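PDB 3NF4: acyl-CoA dehydrogenase from Mycobacterium thermoresistibile, which binds flavin adenine dinucleotide and, as its family implies, probably catalyses the alpha,beta-dehydrogenation of an acyl-CoA thioester. Local coordinates for residues Q82-I87 with I254-T259; P76-L81 with A310-D315; G156-N161 with I227-R232; A246-R251 with P319-A324. One frame throughout, in Å; residues are numbered along the deposited sequence.

Contact 1. Residues Q82-I87 with I254-T259; sequences QVLEEI and IAAVAT
Leu-84 and Glu-85 carry helix 82-87 onto helix 254-259, where Ala-256, Val-257 and Thr-259 receive them. The axes of the two short segments come within 7.7 Å at a crossing angle of -38°, and Glu-85 CA lies 5.2 Å from Ala-256 CA, a spacing that the small methyl of Ala-256 permits. Leu-84 has CG swung anti to its own N (chi1 -158°), which sets CG 4.2 Å from Val-257 CG2 and turns CD2 toward Ala-256 CB. CB of Val-257 points away from the other helix, yet CG2, lying beside the backbone N, still reaches Leu-84.

The Glu-85 chain runs extended past the backbone of the partner: its CG lies 3.6 Å from Ala-256 O, and its OE1 ends 3.9 Å from Thr-259 CG2. This methyl can face the carboxylate because the hydroxyl of Thr-259 turns back along its own helix, OG1 donating to Ala-255 O at 2.9 Å. The carbonyl is thereby gripped from opposite faces by Thr-259 N and OG1. The buried carboxylate finds its polar partners in Arg-13, Arg-304 and Tyr-307. Helix 289-315, bearing Tyr-307, closes the Glu-85 side, whereas helix 92-104 packs on Leu-84 and Val-257.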
loop_
_atom_site.group_PDB
_atom_site.type_symbol
_atom_site.label_atom_id
_atom_site.label_comp_id
_atom_site.label_asym_id
_atom_site.label_seq_id
_atom_site.Cartn_x
_atom_site.Cartn_y
_atom_site.Cartn_z
ATOM N N GLN A 82 9.672 -25.050 -10.364
ATOM C CA GLN A 82 10.928 -24.286 -10.422
ATOM C C GLN A 82 11.582 -24.361 -11.831
ATOM O O GLN A 82 12.327 -23.452 -12.239
ATOM C CB GLN A 82 11.906 -24.698 -9.275
ATOM C CG GLN A 82 11.390 -24.444 -7.831
ATOM C CD GLN A 82 12.458 -24.581 -6.717
ATOM O OE1 GLN A 82 13.396 -23.775 -6.613
ATOM N NE2 GLN A 82 12.286 -25.577 -5.861
ATOM N N VAL A 83 11.300 -25.432 -12.578
ATOM C CA VAL A 83 11.683 -25.498 -13.999
ATOM C C VAL A 83 10.862 -24.491 -14.824
ATOM O O VAL A 83 11.393 -23.771 -15.694
ATOM C CB VAL A 83 11.474 -26.905 -14.605
ATOM C CG1 VAL A 83 11.595 -26.849 -16.138
ATOM C CG2 VAL A 83 12.449 -27.915 -14.004
ATOM N N LEU A 84 9.562 -24.464 -14.543
ATOM C CA LEU A 84 8.645 -23.485 -15.116
ATOM C C LEU A 84 9.111 -22.047 -14.813
ATOM O O LEU A 84 9.068 -21.174 -15.680
ATOM C CB LEU A 84 7.235 -23.741 -14.582
ATOM C CG LEU A 84 6.050 -23.209 -15.402
ATOM C CD1 LEU A 84 6.115 -23.701 -16.882
ATOM C CD2 LEU A 84 4.719 -23.585 -14.754
ATOM N N GLU A 85 9.599 -21.813 -13.599
ATOM C CA GLU A 85 10.112 -20.492 -13.234
ATOM C C GLU A 85 11.335 -20.056 -14.084
ATOM O O GLU A 85 11.442 -18.886 -14.487
ATOM C CB GLU A 85 10.431 -20.441 -11.724
ATOM C CG GLU A 85 10.564 -19.037 -11.182
ATOM C CD GLU A 85 11.453 -18.896 -9.950
ATOM O OE1 GLU A 85 11.227 -19.520 -8.884
ATOM O OE2 GLU A 85 12.365 -18.073 -10.027
ATOM N N GLU A 86 12.248 -21.000 -14.335
ATOM C CA GLU A 86 13.475 -20.742 -15.103
ATOM C C GLU A 86 13.130 -20.418 -16.555
ATOM O O GLU A 86 13.648 -19.453 -17.112
ATOM C CB GLU A 86 14.451 -21.932 -15.030
ATOM C CG GLU A 86 15.143 -22.173 -13.659
ATOM C CD GLU A 86 16.162 -21.092 -13.270
ATOM O OE1 GLU A 86 16.519 -20.246 -14.122
ATOM O OE2 GLU A 86 16.613 -21.077 -12.097
ATOM N N ILE A 87 12.239 -21.201 -17.162
ATOM C CA ILE A 87 11.687 -20.847 -18.478
ATOM C C ILE A 87 11.089 -19.416 -18.546
ATOM O O ILE A 87 11.496 -18.633 -19.411
ATOM C CB ILE A 87 10.662 -21.891 -18.978
ATOM C CG1 ILE A 87 11.340 -23.251 -19.127
ATOM C CG2 ILE A 87 10.017 -21.456 -20.315
ATOM C CD1 ILE A 87 10.350 -24.430 -19.171
ATOM N N ILE A 254 0.701 -20.567 -12.712
ATOM C CA ILE A 254 0.799 -19.122 -12.933
ATOM C C ILE A 254 1.572 -18.358 -11.832
ATOM O O ILE A 254 2.275 -17.377 -12.141
ATOM C CB ILE A 254 -0.611 -18.499 -13.146
ATOM C CG1 ILE A 254 -1.224 -19.040 -14.441
ATOM C CG2 ILE A 254 -0.567 -16.962 -13.137
ATOM C CD1 ILE A 254 -0.361 -18.935 -15.712
ATOM N N ALA A 255 1.438 -18.797 -10.574
ATOM C CA ALA A 255 2.280 -18.273 -9.494
ATOM C C ALA A 255 3.749 -18.440 -9.850
ATOM O O ALA A 255 4.519 -17.517 -9.665
ATOM C CB ALA A 255 1.971 -18.948 -8.172
ATOM N N ALA A 256 4.123 -19.599 -10.410
ATOM C CA ALA A 256 5.531 -19.851 -10.795
ATOM C C ALA A 256 5.958 -18.977 -11.971
ATOM O O ALA A 256 7.090 -18.467 -11.969
ATOM C CB ALA A 256 5.767 -21.320 -11.125
ATOM N N VAL A 257 5.066 -18.812 -12.964
ATOM C CA VAL A 257 5.335 -17.948 -14.116
ATOM C C VAL A 257 5.538 -16.488 -13.696
ATOM O O VAL A 257 6.442 -15.829 -14.197
ATOM C CB VAL A 257 4.221 -18.068 -15.226
ATOM C CG1 VAL A 257 4.414 -17.030 -16.320
ATOM C CG2 VAL A 257 4.267 -19.489 -15.879
ATOM N N ALA A 258 4.694 -15.974 -12.793
ATOM C CA ALA A 258 4.785 -14.562 -12.390
ATOM C C ALA A 258 6.067 -14.313 -11.605
ATOM O O ALA A 258 6.687 -13.251 -11.749
ATOM C CB ALA A 258 3.545 -14.124 -11.562
ATOM N N THR A 259 6.466 -15.287 -10.784
ATOM C CA THR A 259 7.720 -15.175 -9.992
ATOM C C THR A 259 8.951 -15.053 -10.924
ATOM O O THR A 259 9.874 -14.277 -10.651
ATOM C CB THR A 259 7.846 -16.364 -8.975
ATOM O OG1 THR A 259 6.713 -16.349 -8.089
ATOM C CG2 THR A 259 9.157 -16.311 -8.127
#

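Contact 2. Residues P76-L81 with A310-D315; sequences PYEVYL and AARRRD
The ring of Tyr-77 is sandwiched: the side chain of Arg-314 covers one face, with NE 3.3 Å above the plane over the centre, and Tyr-80 CD2 lies over the opposite face. Ring and guanidinium planes are 34° apart, so the stack is tilted. It is nevertheless a cation-pi contact, Arg-314 CZ lying 3.9 Å from the Tyr-77 ring centroid and 22° off its normal. Because the arginine chain stays extended from CG to NE, its CD also lies over the ring, adding a CH-pi contact.

Asp-315 uses both carboxylate oxygens on the first turn of helix 77-81. OD1 accepts from Tyr-77 N at 2.8 Å, and OD2 uses its syn lone pair for Glu-78 N at 3.1 Å, a straight bond (165°). A side chain from another helix thus satisfies two N-H groups at a helix start, where a negative charge should be favourable. Water 1 donates to Asp-315 OD2 and Glu-78 OE1, linking two carboxylates. Ala-311 CB touches both Tyr-77 CB and Leu-81 CD1, 3.9 Å from the latter. Arg-312 meets Arg-312 of the second subunit, and helix 247-274 packs against the contact through Leu-252, which touches Tyr-77 and Leu-81.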
loop_
_atom_site.group_PDB
_atom_site.type_symbol
_atom_site.label_atom_id
_atom_site.label_comp_id
_atom_site.label_asym_id
_atom_site.label_seq_id
_atom_site.Cartn_x
_atom_site.Cartn_y
_atom_site.Cartn_z
ATOM N N PRO A 76 7.947 -34.351 -8.792
ATOM C CA PRO A 76 7.074 -33.601 -7.878
ATOM C C PRO A 76 6.982 -32.110 -8.266
ATOM O O PRO A 76 7.833 -31.590 -9.001
ATOM C CB PRO A 76 7.756 -33.773 -6.511
ATOM C CG PRO A 76 9.189 -34.049 -6.842
ATOM C CD PRO A 76 9.168 -34.834 -8.118
ATOM N N TYR A 77 5.943 -31.452 -7.773
ATOM C CA TYR A 77 5.695 -30.034 -8.029
ATOM C C TYR A 77 6.809 -29.096 -7.549
ATOM O O TYR A 77 7.133 -28.125 -8.225
ATOM C CB TYR A 77 4.308 -29.630 -7.512
ATOM C CG TYR A 77 3.271 -29.588 -8.626
ATOM C CD1 TYR A 77 3.057 -30.698 -9.471
ATOM C CD2 TYR A 77 2.525 -28.429 -8.863
ATOM C CE1 TYR A 77 2.099 -30.641 -10.525
ATOM C CE2 TYR A 77 1.568 -28.362 -9.908
ATOM C CZ TYR A 77 1.362 -29.463 -10.727
ATOM O OH TYR A 77 0.423 -29.365 -11.739
ATOM N N GLU A 78 7.425 -29.439 -6.420
ATOM C CA GLU A 78 8.601 -28.742 -5.885
ATOM C C GLU A 78 9.748 -28.649 -6.910
ATOM O O GLU A 78 10.558 -27.719 -6.840
ATOM C CB GLU A 78 9.034 -29.422 -4.574
ATOM C CG GLU A 78 10.230 -28.846 -3.821
ATOM C CD GLU A 78 10.577 -29.622 -2.503
ATOM O OE1 GLU A 78 10.288 -30.841 -2.362
ATOM O OE2 GLU A 78 11.158 -28.995 -1.592
ATOM N N VAL A 79 9.807 -29.584 -7.868
ATOM C CA VAL A 79 10.783 -29.509 -8.960
ATOM C C VAL A 79 10.143 -28.970 -10.249
ATOM O O VAL A 79 10.686 -28.046 -10.876
ATOM C CB VAL A 79 11.526 -30.884 -9.237
ATOM C CG1 VAL A 79 12.541 -30.740 -10.337
ATOM C CG2 VAL A 79 12.216 -31.388 -8.011
ATOM N N TYR A 80 8.993 -29.522 -10.645
ATOM C CA TYR A 80 8.308 -29.031 -11.851
ATOM C C TYR A 80 8.128 -27.499 -11.874
ATOM O O TYR A 80 8.488 -26.853 -12.863
ATOM C CB TYR A 80 6.963 -29.750 -12.067
ATOM C CG TYR A 80 6.020 -29.058 -13.018
ATOM C CD1 TYR A 80 6.396 -28.796 -14.331
ATOM C CD2 TYR A 80 4.735 -28.675 -12.608
ATOM C CE1 TYR A 80 5.517 -28.163 -15.224
ATOM C CE2 TYR A 80 3.855 -28.038 -13.482
ATOM C CZ TYR A 80 4.252 -27.801 -14.796
ATOM O OH TYR A 80 3.412 -27.185 -15.687
ATOM N N LEU A 81 7.609 -26.927 -10.783
ATOM C CA LEU A 81 7.302 -25.496 -10.737
ATOM C C LEU A 81 8.522 -24.589 -10.887
ATOM O O LEU A 81 8.412 -23.491 -11.480
ATOM C CB LEU A 81 6.522 -25.129 -9.465
ATOM C CG LEU A 81 5.090 -25.676 -9.367
ATOM C CD1 LEU A 81 4.437 -25.344 -8.037
ATOM C CD2 LEU A 81 4.232 -25.187 -10.548
ATOM N N ALA A 310 2.990 -24.280 -0.805
ATOM C CA ALA A 310 1.814 -24.947 -1.374
ATOM C C ALA A 310 2.169 -26.224 -2.154
ATOM O O ALA A 310 1.480 -27.210 -2.039
ATOM C CB ALA A 310 1.016 -23.983 -2.244
ATOM N N ALA A 311 3.265 -26.200 -2.913
ATOM C CA ALA A 311 3.723 -27.362 -3.696
ATOM C C ALA A 311 4.043 -28.609 -2.831
ATOM O O ALA A 311 3.642 -29.735 -3.160
ATOM C CB ALA A 311 4.929 -26.982 -4.542
ATOM N N ARG A 312 4.747 -28.400 -1.724
ATOM C CA ARG A 312 5.103 -29.501 -0.831
ATOM C C ARG A 312 3.871 -30.136 -0.174
ATOM O O ARG A 312 3.859 -31.352 0.046
ATOM C CB ARG A 312 6.088 -29.045 0.238
ATOM C CG ARG A 312 7.426 -28.590 -0.285
ATOM C CD ARG A 312 8.171 -27.825 0.804
ATOM N NE ARG A 312 8.754 -28.692 1.839
ATOM C CZ ARG A 312 8.959 -28.327 3.110
ATOM N NH1 ARG A 312 8.619 -27.111 3.536
ATOM N NH2 ARG A 312 9.503 -29.189 3.965
ATOM N N ARG A 313 2.850 -29.323 0.134
ATOM C CA ARG A 313 1.560 -29.844 0.598
ATOM C C ARG A 313 0.880 -30.764 -0.453
ATOM O O ARG A 313 0.345 -31.828 -0.112
ATOM C CB ARG A 313 0.621 -28.710 1.003
ATOM C CG ARG A 313 1.048 -27.944 2.249
ATOM C CD ARG A 313 0.162 -26.715 2.512
ATOM N NE ARG A 313 0.761 -25.836 3.512
ATOM C CZ ARG A 313 0.637 -25.987 4.829
ATOM N NH1 ARG A 313 -0.073 -26.994 5.333
ATOM N NH2 ARG A 313 1.239 -25.135 5.647
ATOM N N ARG A 314 0.918 -30.348 -1.721
ATOM C CA ARG A 314 0.375 -31.136 -2.821
ATOM C C ARG A 314 1.156 -32.429 -3.004
ATOM O O ARG A 314 0.555 -33.520 -3.112
ATOM C CB ARG A 314 0.366 -30.338 -4.134
ATOM C CG ARG A 314 0.029 -31.179 -5.367
ATOM C CD ARG A 314 0.302 -30.415 -6.652
ATOM N NE ARG A 314 0.138 -31.259 -7.833
ATOM C CZ ARG A 314 -0.983 -31.349 -8.547
ATOM N NH1 ARG A 314 -2.054 -30.642 -8.211
ATOM N NH2 ARG A 314 -1.036 -32.141 -9.604
ATOM N N ASP A 315 2.485 -32.305 -3.042
ATOM C CA ASP A 315 3.359 -33.470 -3.194
ATOM C C ASP A 315 3.127 -34.496 -2.077
ATOM O O ASP A 315 3.238 -35.693 -2.330
ATOM C CB ASP A 315 4.840 -33.085 -3.250
ATOM C CG ASP A 315 5.207 -32.260 -4.485
ATOM O OD1 ASP A 315 4.533 -32.366 -5.549
ATOM O OD2 ASP A 315 6.207 -31.509 -4.390
HETATM O O HOH W 1 7.928 -32.275 -2.431
#

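Contact 3. Residues G156-N161 with I227-R232; sequences GGYVIN and IDADRR
Ile-227 CG2 forms the apolar centre, 3.8 Å from Ile-160 CD1 and equally close to Tyr-158 CB. Ile-227 holds CG1 anti to its backbone N (chi1 -166°), which leaves CG2 between N and the carbonyl carbon and turned to the neighbouring strand. The terminal methyl of Ile-160 meets this branch methyl of Ile-227, the two side chains running obliquely to one another. Farther out, Ala-229 CB lies 4.0 Å from Tyr-158 CE2, extending the apolar patch along the ring.

The backbone beneath is antiparallel. Tyr-158 and Ile-227 make a hydrogen-bonded pair: Tyr-158 N donates to Ile-227 O at 2.8 Å, in the carbonyl plane, and Ile-227 N returns a bond to Tyr-158 O at 2.7 Å. Gly-157 CA lies 3.1 Å from Ile-227 O and 3.4 Å from Ala-229 N, where the chain begins to turn. With no side chain there, Gly-157 CA can come this close to the carbonyl oxygen.

At the polar edge, the Tyr-158 hydroxyl accepts from Arg-232 NH1. The nitrogen lies at the ring edge, near the plane, with the guanidinium turned 77° from the ring. A bend at chi3 (81°) brings the otherwise extended arginine there; the modelled separation is very short, so its exact length deserves caution. Glu-236 also bonds the hydroxyl, and Phe-192 meets the Tyr-158 ring edge-to-face. The pair belongs to the antiparallel sheet of the middle domain, between strands 157-168 and 217-228; strand 150-154 flanks 157-168, and strand 189-195 of the mixed sheet packs on Ile-227 and Arg-232.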
loop_
_atom_site.group_PDB
_atom_site.type_symbol
_atom_site.label_atom_id
_atom_site.label_comp_id
_atom_site.label_asym_id
_atom_site.label_seq_id
_atom_site.Cartn_x
_atom_site.Cartn_y
_atom_site.Cartn_z
ATOM N N GLY A 156 -25.300 -42.383 -31.096
ATOM C CA GLY A 156 -23.876 -42.647 -30.858
ATOM C C GLY A 156 -22.960 -41.418 -30.839
ATOM O O GLY A 156 -21.858 -41.445 -31.411
ATOM N N GLY A 157 -23.398 -40.333 -30.204
ATOM C CA GLY A 157 -22.539 -39.147 -30.117
ATOM C C GLY A 157 -23.178 -37.880 -29.607
ATOM O O GLY A 157 -24.102 -37.922 -28.795
ATOM N N TYR A 158 -22.668 -36.747 -30.079
ATOM C CA TYR A 158 -23.232 -35.446 -29.741
ATOM C C TYR A 158 -23.081 -34.504 -30.914
ATOM O O TYR A 158 -22.186 -34.679 -31.748
ATOM C CB TYR A 158 -22.525 -34.840 -28.519
ATOM C CG TYR A 158 -22.669 -35.624 -27.238
ATOM C CD1 TYR A 158 -23.678 -35.326 -26.329
ATOM C CD2 TYR A 158 -21.794 -36.665 -26.935
ATOM C CE1 TYR A 158 -23.817 -36.047 -25.151
ATOM C CE2 TYR A 158 -21.929 -37.390 -25.763
ATOM C CZ TYR A 158 -22.942 -37.074 -24.878
ATOM O OH TYR A 158 -23.075 -37.787 -23.713
ATOM N N VAL A 159 -23.953 -33.502 -30.976
ATOM C CA VAL A 159 -23.753 -32.386 -31.900
ATOM C C VAL A 159 -23.529 -31.071 -31.144
ATOM O O VAL A 159 -24.323 -30.695 -30.272
ATOM C CB VAL A 159 -24.856 -32.298 -33.011
ATOM C CG1 VAL A 159 -26.169 -31.725 -32.485
ATOM C CG2 VAL A 159 -24.345 -31.495 -34.202
ATOM N N ILE A 160 -22.421 -30.402 -31.469
ATOM C CA ILE A 160 -21.996 -29.176 -30.778
ATOM C C ILE A 160 -22.298 -27.907 -31.603
ATOM O O ILE A 160 -21.778 -27.744 -32.717
ATOM C CB ILE A 160 -20.478 -29.202 -30.446
ATOM C CG1 ILE A 160 -20.064 -30.509 -29.766
ATOM C CG2 ILE A 160 -20.087 -27.995 -29.568
ATOM C CD1 ILE A 160 -18.591 -30.813 -29.928
ATOM N N ASN A 161 -23.124 -27.015 -31.054
ATOM C CA ASN A 161 -23.353 -25.704 -31.663
ATOM C C ASN A 161 -23.048 -24.544 -30.699
ATOM O O ASN A 161 -23.713 -24.385 -29.664
ATOM C CB ASN A 161 -24.778 -25.590 -32.224
ATOM C CG ASN A 161 -25.077 -26.640 -33.308
ATOM O OD1 ASN A 161 -24.642 -26.514 -34.462
ATOM N ND2 ASN A 161 -25.819 -27.685 -32.930
ATOM N N ILE A 227 -19.728 -35.207 -32.823
ATOM C CA ILE A 227 -18.617 -35.839 -32.118
ATOM C C ILE A 227 -19.030 -37.194 -31.521
ATOM O O ILE A 227 -20.150 -37.351 -31.029
ATOM C CB ILE A 227 -17.980 -34.861 -31.045
ATOM C CG1 ILE A 227 -16.613 -35.363 -30.553
ATOM C CG2 ILE A 227 -18.944 -34.586 -29.885
ATOM C CD1 ILE A 227 -15.823 -34.304 -29.735
ATOM N N ASP A 228 -18.115 -38.159 -31.584
ATOM C CA ASP A 228 -18.331 -39.504 -31.037
ATOM C C ASP A 228 -18.495 -39.504 -29.511
ATOM O O ASP A 228 -17.726 -38.850 -28.804
ATOM C CB ASP A 228 -17.163 -40.415 -31.431
ATOM C CG ASP A 228 -17.488 -41.892 -31.267
ATOM O OD1 ASP A 228 -18.474 -42.357 -31.886
ATOM O OD2 ASP A 228 -16.746 -42.597 -30.536
ATOM N N ALA A 229 -19.480 -40.248 -29.005
ATOM C CA ALA A 229 -19.757 -40.282 -27.553
ATOM C C ALA A 229 -18.636 -40.914 -26.715
ATOM O O ALA A 229 -18.628 -40.781 -25.489
ATOM C CB ALA A 229 -21.103 -40.959 -27.254
ATOM N N ASP A 230 -17.698 -41.593 -27.378
ATOM C CA ASP A 230 -16.517 -42.130 -26.709
ATOM C C ASP A 230 -15.468 -41.042 -26.422
ATOM O O ASP A 230 -14.467 -41.311 -25.755
ATOM C CB ASP A 230 -15.904 -43.287 -27.512
ATOM N N ARG A 231 -15.698 -39.828 -26.923
ATOM C CA ARG A 231 -14.791 -38.698 -26.688
ATOM C C ARG A 231 -15.119 -37.957 -25.399
ATOM O O ARG A 231 -14.328 -37.136 -24.949
ATOM C CB ARG A 231 -14.838 -37.689 -27.845
ATOM C CG ARG A 231 -14.230 -38.145 -29.159
ATOM C CD ARG A 231 -12.763 -37.828 -29.193
ATOM N NE ARG A 231 -12.151 -38.017 -30.504
ATOM C CZ ARG A 231 -10.870 -37.773 -30.761
ATOM N NH1 ARG A 231 -10.066 -37.312 -29.804
ATOM N NH2 ARG A 231 -10.389 -37.977 -31.975
ATOM N N ARG A 232 -16.300 -38.214 -24.836
ATOM C CA ARG A 232 -16.715 -37.614 -23.560
ATOM C C ARG A 232 -15.805 -38.098 -22.427
ATOM O O ARG A 232 -15.553 -39.299 -22.308
ATOM C CB ARG A 232 -18.175 -37.957 -23.246
ATOM C CG ARG A 232 -18.696 -37.294 -21.985
ATOM C CD ARG A 232 -20.138 -37.646 -21.700
ATOM N NE ARG A 232 -20.279 -38.953 -21.057
ATOM C CZ ARG A 232 -21.236 -39.833 -21.348
ATOM N NH1 ARG A 232 -22.139 -39.563 -22.289
ATOM N NH2 ARG A 232 -21.283 -40.991 -20.699
#

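Contact 4. Residues A246-R251 with P319-A324; sequences ALDSGR and PYSQQA
Asp-248 projects from helix 247-251 into the corner between Tyr-320 and Ser-321, at the start of helix 321-324. Its CG is anti to the carbonyl carbon (chi1 -70°), which directs the carboxylate at Ser-321 while the CB methylene meets the tyrosine. Ser-321 OG stands 2.9 Å from Asp-248 OD2 and equally far from Asp-248 OD1, so the hydroxyl oxygen is equidistant from the two carboxylate oxygens.

Tyr-320 approaches from another side. Its CG sits between the backbone N and the carbonyl carbon (chi1 74°), a setting that folds the ring back across the aspartate: Asp-248 OD2 lies over one face, 4.1 Å above the plane and offset toward the rim, while the phenol oxygen OH comes 3.5 Å from Asp-248 CB. That oxygen also passes 3.7 Å from Ser-249 OG; both have a weak hydrogen bond to Arg-314.

One turn deeper the fit is by small groups, Ala-324 CB lying 3.8 Å from Asp-248 O and Arg-251 CB facing Ala-324 O. Leu-252 backs both Tyr-320 and Ala-324.

Water 2 donates to Asp-248 OD2 at 3.2 Å and accepts from Tyr-320 N at 3.0 Å, bridging the carboxylate to the backbone N-H of the N-cap residue. A negative group placed at the N-terminal end of helix 321-346 would be expected to interact favourably with the helix dipole, and the hydroxyl and water would be expected to steady its charge.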
loop_
_atom_site.group_PDB
_atom_site.type_symbol
_atom_site.label_atom_id
_atom_site.label_comp_id
_atom_site.label_asym_id
_atom_site.label_seq_id
_atom_site.Cartn_x
_atom_site.Cartn_y
_atom_site.Cartn_z
ATOM N N ALA A 246 -9.296 -28.888 -11.460
ATOM C CA ALA A 246 -8.074 -28.364 -12.076
ATOM C C ALA A 246 -7.585 -26.985 -11.517
ATOM O O ALA A 246 -6.455 -26.580 -11.789
ATOM C CB ALA A 246 -8.238 -28.316 -13.577
ATOM N N LEU A 247 -8.418 -26.304 -10.718
ATOM C CA LEU A 247 -8.166 -24.900 -10.288
ATOM C C LEU A 247 -6.868 -24.756 -9.485
ATOM O O LEU A 247 -6.019 -23.891 -9.800
ATOM C CB LEU A 247 -9.357 -24.316 -9.488
ATOM C CG LEU A 247 -10.714 -24.077 -10.188
ATOM C CD1 LEU A 247 -11.822 -23.698 -9.197
ATOM C CD2 LEU A 247 -10.626 -23.043 -11.313
ATOM N N ASP A 248 -6.727 -25.613 -8.467
ATOM C CA ASP A 248 -5.560 -25.642 -7.591
ATOM C C ASP A 248 -4.239 -25.750 -8.375
ATOM O O ASP A 248 -3.283 -24.988 -8.114
ATOM C CB ASP A 248 -5.698 -26.769 -6.553
ATOM C CG ASP A 248 -6.787 -26.482 -5.492
ATOM O OD1 ASP A 248 -7.484 -25.450 -5.588
ATOM O OD2 ASP A 248 -6.952 -27.296 -4.539
ATOM N N SER A 249 -4.207 -26.658 -9.354
ATOM C CA SER A 249 -3.007 -26.875 -10.179
ATOM C C SER A 249 -2.681 -25.709 -11.094
ATOM O O SER A 249 -1.524 -25.343 -11.231
ATOM C CB SER A 249 -3.130 -28.149 -11.031
ATOM O OG SER A 249 -3.162 -29.286 -10.192
ATOM N N GLY A 250 -3.697 -25.150 -11.741
ATOM C CA GLY A 250 -3.486 -24.020 -12.631
ATOM C C GLY A 250 -3.029 -22.761 -11.902
ATOM O O GLY A 250 -2.173 -22.010 -12.402
ATOM N N ARG A 251 -3.596 -22.529 -10.725
ATOM C CA ARG A 251 -3.239 -21.356 -9.953
ATOM C C ARG A 251 -1.743 -21.390 -9.529
ATOM O O ARG A 251 -1.093 -20.361 -9.574
ATOM C CB ARG A 251 -4.219 -21.143 -8.775
ATOM C CG ARG A 251 -5.665 -20.839 -9.217
ATOM C CD ARG A 251 -6.718 -21.005 -8.078
ATOM N NE ARG A 251 -8.004 -20.390 -8.453
ATOM C CZ ARG A 251 -9.192 -20.604 -7.861
ATOM N NH1 ARG A 251 -9.307 -21.424 -6.831
ATOM N NH2 ARG A 251 -10.286 -19.980 -8.314
ATOM N N PRO A 319 -4.442 -31.236 1.802
ATOM C CA PRO A 319 -5.210 -30.081 1.300
ATOM C C PRO A 319 -4.318 -28.854 1.015
ATOM O O PRO A 319 -3.449 -28.527 1.817
ATOM C CB PRO A 319 -6.194 -29.782 2.448
ATOM C CG PRO A 319 -5.713 -30.602 3.632
ATOM C CD PRO A 319 -5.026 -31.774 3.048
ATOM N N TYR A 320 -4.519 -28.207 -0.127
ATOM C CA TYR A 320 -3.647 -27.095 -0.530
ATOM C C TYR A 320 -4.375 -25.972 -1.325
ATOM O O TYR A 320 -3.756 -25.130 -1.961
ATOM C CB TYR A 320 -2.398 -27.615 -1.260
ATOM C CG TYR A 320 -2.656 -28.097 -2.655
ATOM C CD1 TYR A 320 -3.338 -29.288 -2.886
ATOM C CD2 TYR A 320 -2.213 -27.367 -3.751
ATOM C CE1 TYR A 320 -3.579 -29.739 -4.160
ATOM C CE2 TYR A 320 -2.449 -27.810 -5.041
ATOM C CZ TYR A 320 -3.132 -29.000 -5.239
ATOM O OH TYR A 320 -3.376 -29.454 -6.521
ATOM N N SER A 321 -5.698 -25.984 -1.236
ATOM C CA SER A 321 -6.572 -25.064 -1.938
ATOM C C SER A 321 -6.416 -23.594 -1.509
ATOM O O SER A 321 -6.188 -22.742 -2.362
ATOM C CB SER A 321 -8.013 -25.503 -1.728
ATOM O OG SER A 321 -8.668 -25.592 -2.972
ATOM N N GLN A 322 -6.559 -23.310 -0.207
ATOM C CA GLN A 322 -6.357 -21.971 0.327
ATOM C C GLN A 322 -4.974 -21.445 -0.070
ATOM O O GLN A 322 -4.840 -20.311 -0.531
ATOM C CB GLN A 322 -6.449 -21.939 1.865
ATOM C CG GLN A 322 -7.847 -21.868 2.490
ATOM C CD GLN A 322 -8.606 -20.545 2.234
ATOM O OE1 GLN A 322 -9.182 -20.347 1.148
ATOM N NE2 GLN A 322 -8.651 -19.670 3.252
ATOM N N GLN A 323 -3.966 -22.299 0.107
ATOM C CA GLN A 323 -2.576 -21.926 -0.041
ATOM C C GLN A 323 -2.209 -21.681 -1.496
ATOM O O GLN A 323 -1.328 -20.845 -1.794
ATOM C CB GLN A 323 -1.672 -22.962 0.635
ATOM C CG GLN A 323 -1.909 -23.053 2.165
ATOM C CD GLN A 323 -2.873 -24.158 2.614
ATOM O OE1 GLN A 323 -3.609 -24.757 1.810
ATOM N NE2 GLN A 323 -2.862 -24.442 3.923
ATOM N N ALA A 324 -2.901 -22.371 -2.402
ATOM C CA ALA A 324 -2.748 -22.134 -3.830
ATOM C C ALA A 324 -3.375 -20.818 -4.318
ATOM O O ALA A 324 -2.824 -20.193 -5.207
ATOM C CB ALA A 324 -3.277 -23.349 -4.681
HETATM O O HOH W 2 -6.658 -29.251 -2.009
#

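In the fold
Contacts 1, 2 and 4 form a cluster in the helical part of the chain, their centres 11 to 15 Å apart. Contacts 1 and 2 share helix 77-88 and join the N-terminal family region to helices 247-274 and 289-315 of the C-terminal one; contact 4 adds helix 321-346. Contacts 2 and 4 meet where Arg-314 approaches Tyr-320 and Ser-249. Contact 3 stands apart in the beta-sheet middle domain, its centre 31 to 36 Å from the others. In sequence its segments fall between those of contact 1, which in turn lie between those of contact 2; contact 4 opens after contact 3 closes, its segments alternating with those of contacts 1 and 2. The middle domain is thus inserted between two helical regions that pack together, the acyl-CoA dehydrogenase arrangement.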